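Local coordinates for tube-forming protein in Mycobacterial Envelpe, TiME (Mycolicibacterium smegmatis, PDB 7CU9) that probably forms a tube across the mycobacterial outer envelope and may serve as a secretion channel, at residues 71-74 with 75-79; 98-101 with 102-105; 170-173 with 174-177. One frame throughout, in Å; residues are numbered along the deposited sequence.

Contact 1. Residues 71-74 with 75-79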
ATOM      1  N   ALA B  71     -10.683 -10.645   1.684  1.00 13.45           N
ATOM      2  CA  ALA B  71     -10.020 -10.632   0.364  1.00 14.03           C
ATOM      3  C   ALA B  71      -8.508 -10.615   0.583  1.00 15.00           C
ATOM      4  O   ALA B  71      -8.061 -10.065   1.597  1.00 14.63           O
ATOM      5  CB  ALA B  71     -10.509  -9.466  -0.455  1.00 14.09           C
ATOM      6  N   GLN B  72      -7.761 -11.249  -0.322  1.00 15.39           N
ATOM      7  CA  GLN B  72      -6.291 -11.421  -0.206  1.00 16.49           C
ATOM      8  C   GLN B  72      -5.652 -11.279  -1.587  1.00 15.84           C
ATOM      9  O   GLN B  72      -6.349 -11.467  -2.599  1.00 14.93           O
ATOM     10  CB  GLN B  72      -5.930 -12.815   0.307  1.00 18.31           C
ATOM     11  CG  GLN B  72      -6.335 -13.092   1.740  1.00 20.53           C
ATOM     12  CD  GLN B  72      -5.846 -14.445   2.188  1.00 21.02           C
ATOM     13  OE1 GLN B  72      -5.239 -15.206   1.425  1.00 23.54           O
ATOM     14  NE2 GLN B  72      -6.113 -14.766   3.438  1.00 22.20           N
ATOM     15  N   THR B  73      -4.348 -11.015  -1.605  1.00 15.53           N
ATOM     16  CA  THR B  73      -3.492 -11.053  -2.818  1.00 15.54           C
ATOM     17  C   THR B  73      -3.890 -12.261  -3.678  1.00 16.15           C
ATOM     18  O   THR B  73      -4.206 -12.060  -4.861  1.00 16.07           O
ATOM     19  CB  THR B  73      -2.015 -11.087  -2.410  1.00 15.34           C
ATOM     20  OG1 THR B  73      -1.768  -9.930  -1.608  1.00 14.95           O
ATOM     21  CG2 THR B  73      -1.078 -11.115  -3.597  1.00 15.32           C
ATOM     22  N   ALA B  74      -3.877 -13.456  -3.088  1.00 17.49           N
ATOM     23  CA  ALA B  74      -4.211 -14.739  -3.755  1.00 18.96           C
ATOM     24  C   ALA B  74      -4.549 -15.804  -2.706  1.00 20.35           C
ATOM     25  O   ALA B  74      -4.362 -15.541  -1.517  1.00 20.96           O
ATOM     26  CB  ALA B  74      -3.056 -15.171  -4.631  1.00 19.00           C
ATOM     27  N   ALA B  75      -5.007 -16.981  -3.150  1.00 22.85           N
ATOM     28  CA  ALA B  75      -5.554 -18.068  -2.301  1.00 24.89           C
ATOM     29  C   ALA B  75      -4.660 -18.359  -1.084  1.00 25.57           C
ATOM     30  O   ALA B  75      -5.210 -18.461   0.033  1.00 30.58           O
ATOM     31  CB  ALA B  75      -5.760 -19.310  -3.135  1.00 25.56           C
ATOM     32  N   GLY B  76      -3.351 -18.520  -1.282  1.00 24.77           N
ATOM     33  CA  GLY B  76      -2.399 -18.866  -0.205  1.00 23.52           C
ATOM     34  C   GLY B  76      -1.448 -17.722   0.104  1.00 22.27           C
ATOM     35  O   GLY B  76      -0.360 -17.981   0.660  1.00 23.13           O
ATOM     36  N   ASP B  77      -1.852 -16.491  -0.215  1.00 19.74           N
ATOM     37  CA  ASP B  77      -0.975 -15.295  -0.148  1.00 17.77           C
ATOM     38  C   ASP B  77      -1.762 -14.132   0.458  1.00 15.96           C
ATOM     39  O   ASP B  77      -2.596 -13.553  -0.249  1.00 15.86           O
ATOM     40  CB  ASP B  77      -0.444 -14.943  -1.536  1.00 18.08           C
ATOM     41  CG  ASP B  77       0.570 -13.816  -1.535  1.00 18.53           C
ATOM     42  OD1 ASP B  77       0.705 -13.139  -0.494  1.00 18.19           O
ATOM     43  OD2 ASP B  77       1.220 -13.629  -2.579  1.00 20.10           O
ATOM     44  N   ALA B  78      -1.485 -13.809   1.721  1.00 15.13           N
ATOM     45  CA  ALA B  78      -2.161 -12.727   2.474  1.00 14.49           C
ATOM     46  C   ALA B  78      -1.261 -11.488   2.556  1.00 14.15           C
ATOM     47  O   ALA B  78      -1.434 -10.700   3.503  1.00 13.45           O
ATOM     48  CB  ALA B  78      -2.547 -13.229   3.843  1.00 14.45           C
ATOM     49  N   THR B  79      -0.354 -11.287   1.593  1.00 14.17           N
ATOM     50  CA  THR B  79       0.557 -10.110   1.579  1.00 14.21           C
ATOM     51  C   THR B  79      -0.279  -8.848   1.839  1.00 14.02           C
ATOM     52  O   THR B  79       0.101  -8.040   2.719  1.00 13.25           O
ATOM     53  CB  THR B  79       1.341 -10.028   0.265  1.00 14.95           C
ATOM     54  OG1 THR B  79       2.207 -11.163   0.184  1.00 15.34           O
ATOM     55  CG2 THR B  79       2.158  -8.760   0.166  1.00 15.28           C
TER
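Ala74 and Asp77 are joined by two backbone hydrogen bonds that close the end of a hairpin. Ala74 N gives its hydrogen to Asp77 O at 3.1 Å. The return bond, Asp77 N to Ala74 O at 3.0 Å, is the i+3 to i bond that closes the turn.

Polar side-chain bonds gather on Asp77. Its CG stands anti to the backbone N (chi1 -174°), which carries the carboxylate along the chain toward Thr79. There OD1 accepts twice: from Thr79 N at 3.0 Å, forming an Asx turn, and from Thr79 OG1 at 2.6 Å, the hydroxyl coming in on the syn side. Two donors of one residue on a single oxygen help to hold the carboxylate's rotation. Thr73 OG1 has its partner just beyond, the backbone N of His80.

The whole is a beta hairpin between strands 63-72 and 77-89, reversed by a type I turn from Ala74 to Asp77. Thr73 and Ala74 together face Asp77, a classic beta bulge where the incoming strand turns its corner.

Van der Waals contacts fill in around this frame. The Thr73 methyl lies against the carboxylate, CG2 to Asp77 OD2 3.6 Å, and Thr73 CB sits 3.3 Å from Asp77 O. Across the turn the Ala74 and Asp77 CB atoms are 4.1 Å apart, both on one face of the sheet. On Gln72, CB packs on Asp77 O, while the extended chain brings CD within 3.9 Å of Ala78 CB. Trp28 of the neighbouring strand touches Gln72 and Ala75, and Arg149 binds the carbonyls of Ala78 and Thr79.

Contact 2. Residues 98-101 with 102-105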
ATOM      1  N   ALA B  98     -24.312  -2.105  19.724  1.00 10.56           N
ATOM      2  CA  ALA B  98     -23.318  -2.956  19.030  1.00 10.20           C
ATOM      3  C   ALA B  98     -21.973  -2.226  18.982  1.00 10.11           C
ATOM      4  O   ALA B  98     -20.937  -2.860  19.273  1.00  9.83           O
ATOM      5  CB  ALA B  98     -23.810  -3.332  17.659  1.00  9.98           C
ATOM      6  N   TYR B  99     -21.980  -0.934  18.659  1.00 10.12           N
ATOM      7  CA  TYR B  99     -20.762  -0.088  18.670  1.00 10.24           C
ATOM      8  C   TYR B  99     -20.106  -0.179  20.054  1.00 10.66           C
ATOM      9  O   TYR B  99     -18.882  -0.358  20.149  1.00 10.40           O
ATOM     10  CB  TYR B  99     -21.095   1.353  18.286  1.00 10.44           C
ATOM     11  CG  TYR B  99     -19.906   2.273  18.354  1.00 10.47           C
ATOM     12  CD1 TYR B  99     -18.913   2.208  17.393  1.00 10.63           C
ATOM     13  CD2 TYR B  99     -19.751   3.167  19.398  1.00 10.97           C
ATOM     14  CE1 TYR B  99     -17.795   3.024  17.455  1.00 10.89           C
ATOM     15  CE2 TYR B  99     -18.641   3.990  19.477  1.00 10.94           C
ATOM     16  CZ  TYR B  99     -17.661   3.920  18.501  1.00 11.12           C
ATOM     17  OH  TYR B  99     -16.565   4.734  18.585  1.00 11.29           O
ATOM     18  N   HIS B 100     -20.904  -0.080  21.114  1.00 11.12           N
ATOM     19  CA  HIS B 100     -20.384  -0.085  22.507  1.00 11.75           C
ATOM     20  C   HIS B 100     -19.916  -1.482  22.918  1.00 11.93           C
ATOM     21  O   HIS B 100     -19.027  -1.563  23.784  1.00 12.42           O
ATOM     22  CB  HIS B 100     -21.380   0.580  23.461  1.00 12.50           C
ATOM     23  CG  HIS B 100     -21.214   2.057  23.429  1.00 13.38           C
ATOM     24  ND1 HIS B 100     -20.200   2.691  24.125  1.00 14.19           N
ATOM     25  CD2 HIS B 100     -21.853   3.016  22.730  1.00 14.09           C
ATOM     26  CE1 HIS B 100     -20.240   3.979  23.868  1.00 14.53           C
ATOM     27  NE2 HIS B 100     -21.249   4.209  23.018  1.00 14.86           N
ATOM     28  N   ARG B 101     -20.412  -2.555  22.304  1.00 11.63           N
ATOM     29  CA  ARG B 101     -19.853  -3.906  22.578  1.00 11.72           C
ATOM     30  C   ARG B 101     -18.419  -3.981  22.032  1.00 11.84           C
ATOM     31  O   ARG B 101     -17.612  -4.718  22.611  1.00 12.70           O
ATOM     32  CB  ARG B 101     -20.783  -5.003  22.057  1.00 12.08           C
ATOM     33  CG  ARG B 101     -22.053  -5.126  22.885  1.00 11.98           C
ATOM     34  CD  ARG B 101     -22.842  -6.378  22.564  1.00 12.02           C
ATOM     35  NE  ARG B 101     -23.463  -6.343  21.246  1.00 11.88           N
ATOM     36  CZ  ARG B 101     -24.657  -5.820  20.965  1.00 11.88           C
ATOM     37  NH1 ARG B 101     -25.386  -5.243  21.905  1.00 12.13           N
ATOM     38  NH2 ARG B 101     -25.114  -5.866  19.726  1.00 11.66           N
ATOM     39  N   VAL B 102     -18.093  -3.232  20.978  1.00 11.71           N
ATOM     40  CA  VAL B 102     -16.680  -3.116  20.510  1.00 12.12           C
ATOM     41  C   VAL B 102     -15.892  -2.275  21.518  1.00 12.67           C
ATOM     42  O   VAL B 102     -14.885  -2.780  22.057  1.00 13.41           O
ATOM     43  CB  VAL B 102     -16.564  -2.518  19.098  1.00 11.84           C
ATOM     44  CG1 VAL B 102     -15.099  -2.342  18.706  1.00 12.10           C
ATOM     45  CG2 VAL B 102     -17.294  -3.363  18.061  1.00 12.07           C
ATOM     46  N   VAL B 103     -16.314  -1.035  21.756  1.00 13.08           N
ATOM     47  CA  VAL B 103     -15.440  -0.009  22.403  1.00 13.72           C
ATOM     48  C   VAL B 103     -15.432  -0.173  23.928  1.00 14.63           C
ATOM     49  O   VAL B 103     -14.371   0.100  24.522  1.00 16.13           O
ATOM     50  CB  VAL B 103     -15.810   1.419  21.964  1.00 14.20           C
ATOM     51  CG1 VAL B 103     -15.678   1.584  20.463  1.00 14.46           C
ATOM     52  CG2 VAL B 103     -17.187   1.845  22.431  1.00 14.71           C
ATOM     53  N   ASP B 104     -16.526  -0.605  24.555  1.00 14.71           N
ATOM     54  CA  ASP B 104     -16.577  -0.745  26.037  1.00 15.36           C
ATOM     55  C   ASP B 104     -15.714  -1.936  26.468  1.00 15.89           C
ATOM     56  O   ASP B 104     -15.079  -1.846  27.538  1.00 18.36           O
ATOM     57  CB  ASP B 104     -18.004  -0.914  26.563  1.00 15.89           C
ATOM     58  CG  ASP B 104     -18.918   0.269  26.304  1.00 16.06           C
ATOM     59  OD1 ASP B 104     -18.439   1.297  25.789  1.00 16.30           O
ATOM     60  OD2 ASP B 104     -20.118   0.148  26.623  1.00 18.38           O
ATOM     61  N   ARG B 105     -15.675  -3.011  25.678  1.00 14.47           N
ATOM     62  CA  ARG B 105     -15.115  -4.317  26.116  1.00 14.13           C
ATOM     63  C   ARG B 105     -13.614  -4.395  25.813  1.00 13.55           C
ATOM     64  O   ARG B 105     -12.996  -5.407  26.201  1.00 14.10           O
ATOM     65  CB  ARG B 105     -15.894  -5.462  25.470  1.00 14.01           C
ATOM     66  CG  ARG B 105     -17.381  -5.421  25.780  1.00 14.52           C
ATOM     67  CD  ARG B 105     -18.082  -6.661  25.281  1.00 14.80           C
ATOM     68  NE  ARG B 105     -19.478  -6.652  25.676  1.00 15.54           N
ATOM     69  CZ  ARG B 105     -20.361  -7.585  25.345  1.00 15.82           C
ATOM     70  NH1 ARG B 105     -20.002  -8.609  24.590  1.00 16.48           N
ATOM     71  NH2 ARG B 105     -21.611  -7.479  25.767  1.00 16.32           N
TER
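Val103 CG1 lies over one face of the Tyr99 ring, 4.0 Å from the centroid, a CH-pi contact displaced toward CZ and the hydroxyl. The Tyr99 OH itself bonds to the carbonyl of Gly134. The His100 ring has Tyr99 CD2 over one face, offset toward the rim, and the Asp104 carboxylate at its edge. ND1 donates to Asp104 OD1 at 2.8 Å and 175°, the oxygen lying in the imidazole plane; seen from the carboxylate, ND1 comes from the syn side but 29° out of plane. The bond would favour a proton on ND1 and probably raises the basicity of the ring.

Over one face of the Arg105 guanidinium runs the aliphatic part of Arg101, with Arg101 CD 3.6 Å from Arg105 NH2. The two chains lie side by side, but Arg101 bends at chi3 (-70°), and its NE stays 5.0 Å from Arg105 NH2. Each guanidinium is engaged outside: Arg105 NH1 in a salt bridge with Glu56, Arg101 NH2 in a hydrogen bond to the carbonyl of Val57.

Beneath the side chains Val103 N bonds to Tyr99 O at 3.1 Å and Asp104 N to His100 O at 2.8 Å. All three side-chain pairs have the i to i+4 spacing of an alpha helix, here along the C-terminal part of helix 92-103 and the residues that follow; Tyr99, Val102 and Val103 pack against strand 137-144 of the antiparallel sheet.

Contact 3. Residues 170-173 with 174-177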
ATOM      1  N   SER B 170       2.353  -4.822   5.278  1.00 11.17           N
ATOM      2  CA  SER B 170       3.515  -4.035   5.734  1.00 11.05           C
ATOM      3  C   SER B 170       3.202  -2.546   5.521  1.00 10.81           C
ATOM      4  O   SER B 170       2.121  -2.218   4.970  1.00 10.77           O
ATOM      5  CB  SER B 170       4.767  -4.482   5.035  1.00 11.56           C
ATOM      6  OG  SER B 170       4.645  -4.320   3.637  1.00 12.98           O
ATOM      7  N   GLY B 171       4.078  -1.657   5.974  1.00 10.61           N
ATOM      8  CA  GLY B 171       3.836  -0.210   5.874  1.00 10.36           C
ATOM      9  C   GLY B 171       2.553   0.173   6.592  1.00 10.21           C
ATOM     10  O   GLY B 171       2.344  -0.306   7.721  1.00 10.38           O
ATOM     11  N   ASN B 172       1.711   0.989   5.959  1.00 10.16           N
ATOM     12  CA  ASN B 172       0.573   1.664   6.639  1.00 10.30           C
ATOM     13  C   ASN B 172      -0.716   1.438   5.848  1.00 10.03           C
ATOM     14  O   ASN B 172      -0.928   2.143   4.846  1.00 10.02           O
ATOM     15  CB  ASN B 172       0.864   3.151   6.808  1.00 10.62           C
ATOM     16  CG  ASN B 172      -0.068   3.836   7.782  1.00 11.26           C
ATOM     17  OD1 ASN B 172      -1.250   3.509   7.857  1.00 11.10           O
ATOM     18  ND2 ASN B 172       0.459   4.788   8.531  1.00 12.10           N
ATOM     19  N   GLY B 173      -1.570   0.531   6.329  1.00  9.83           N
ATOM     20  CA  GLY B 173      -2.888   0.265   5.726  1.00  9.79           C
ATOM     21  C   GLY B 173      -3.950   1.270   6.149  1.00 10.01           C
ATOM     22  O   GLY B 173      -5.105   1.104   5.713  1.00 10.44           O
ATOM     23  N   GLY B 174      -3.589   2.281   6.946  1.00 10.26           N
ATOM     24  CA  GLY B 174      -4.531   3.276   7.496  1.00 10.44           C
ATOM     25  C   GLY B 174      -5.230   4.071   6.397  1.00 10.49           C
ATOM     26  O   GLY B 174      -6.458   4.169   6.368  1.00 10.61           O
ATOM     27  N   PRO B 175      -4.494   4.707   5.458  1.00 10.62           N
ATOM     28  CA  PRO B 175      -5.149   5.449   4.382  1.00 10.81           C
ATOM     29  C   PRO B 175      -6.160   4.586   3.611  1.00 10.78           C
ATOM     30  O   PRO B 175      -7.263   5.044   3.348  1.00 11.23           O
ATOM     31  CB  PRO B 175      -3.963   5.890   3.517  1.00 10.93           C
ATOM     32  CG  PRO B 175      -2.845   6.045   4.515  1.00 11.05           C
ATOM     33  CD  PRO B 175      -3.030   4.866   5.451  1.00 10.72           C
ATOM     34  N   ALA B 176      -5.800   3.347   3.279  1.00 10.80           N
ATOM     35  CA  ALA B 176      -6.676   2.427   2.514  1.00 10.68           C
ATOM     36  C   ALA B 176      -7.916   2.071   3.341  1.00 10.63           C
ATOM     37  O   ALA B 176      -9.020   2.059   2.774  1.00 10.98           O
ATOM     38  CB  ALA B 176      -5.928   1.188   2.099  1.00 10.95           C
ATOM     39  N   VAL B 177      -7.771   1.807   4.636  1.00 10.36           N
ATOM     40  CA  VAL B 177      -8.955   1.371   5.433  1.00 10.43           C
ATOM     41  C   VAL B 177      -9.934   2.548   5.532  1.00 10.80           C
ATOM     42  O   VAL B 177     -11.165   2.311   5.542  1.00 10.53           O
ATOM     43  CB  VAL B 177      -8.568   0.764   6.796  1.00 10.48           C
ATOM     44  CG1 VAL B 177      -8.242   1.805   7.854  1.00 10.35           C
ATOM     45  CG2 VAL B 177      -9.661  -0.175   7.289  1.00 10.61           C
TER
HETATM   46  O   HOH W   1      -3.025   2.427   3.025  1.00 10.29           O
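Asn172 reaches forward to the first turn of helix 174-185, with OD1 meeting Gly174 N. From CB, the chain sets off with CG anti to the backbone N (chi1 -166°), beside the carbonyl carbon and therefore on the side of the residues that follow. CG itself lies 3.9 Å from both Gly174 N and Pro175 CD. OD1 accepts from Gly174 N at 2.8 Å; the N-H is bent to 146°, but the donor lies in the plane of the amide carbonyl. The same oxygen touches Pro175 CD at 3.3 Å, the amide chain and the proline ring crossing at about a right angle. At the other tip, ND2 turns to a second subunit and donates to OD1 of its Asp62, so the side-chain amide is held at both ends and its rotation fixed. Pro61 of that subunit packs on Asn172, and its Ala90 on Pro175.

The Asn172 backbone also takes part. Its carbonyl oxygen accepts from a water at 2.8 Å, and that water accepts in turn from Ala176 N at 2.9 Å, which bridges the loop to the first turn. One residue on, Gly173 O receives Val177 N at 3.0 Å, the opening i to i+4 bond of the helix. Val177 CB also touches Gly173 O, at 3.6 Å, and its side chain touches Phe152 and Thr154 of strand 150-158.

The arrangement is a side-chain cap at a helix N-terminus: an asparagine amide oxygen takes a leading backbone N-H, in a strand-turn-helix connection from strand 161-169 that also forms part of the subunit interface.

How the contacts relate
Contact 1 is a surface hairpin end, contact 2 is partly buried, and contact 3 is buried, partly by the second subunit. Contacts 1 and 2 sit on consecutive elements, strand 77-89 and helix 92-103, yet their centres are about 30 Å apart on opposite sides of the chain's centre. Contact 3 comes closer to contact 1, about 5 Å between nearest atoms, without touching it. Each uses a side-chain oxygen differently: an aspartate braces the corner after a turn, another grips a histidine one helical turn back, and an asparagine caps a helix start. Aromatic and arginine packing belongs to contact 2, whereas glycines and a water serve contact 3.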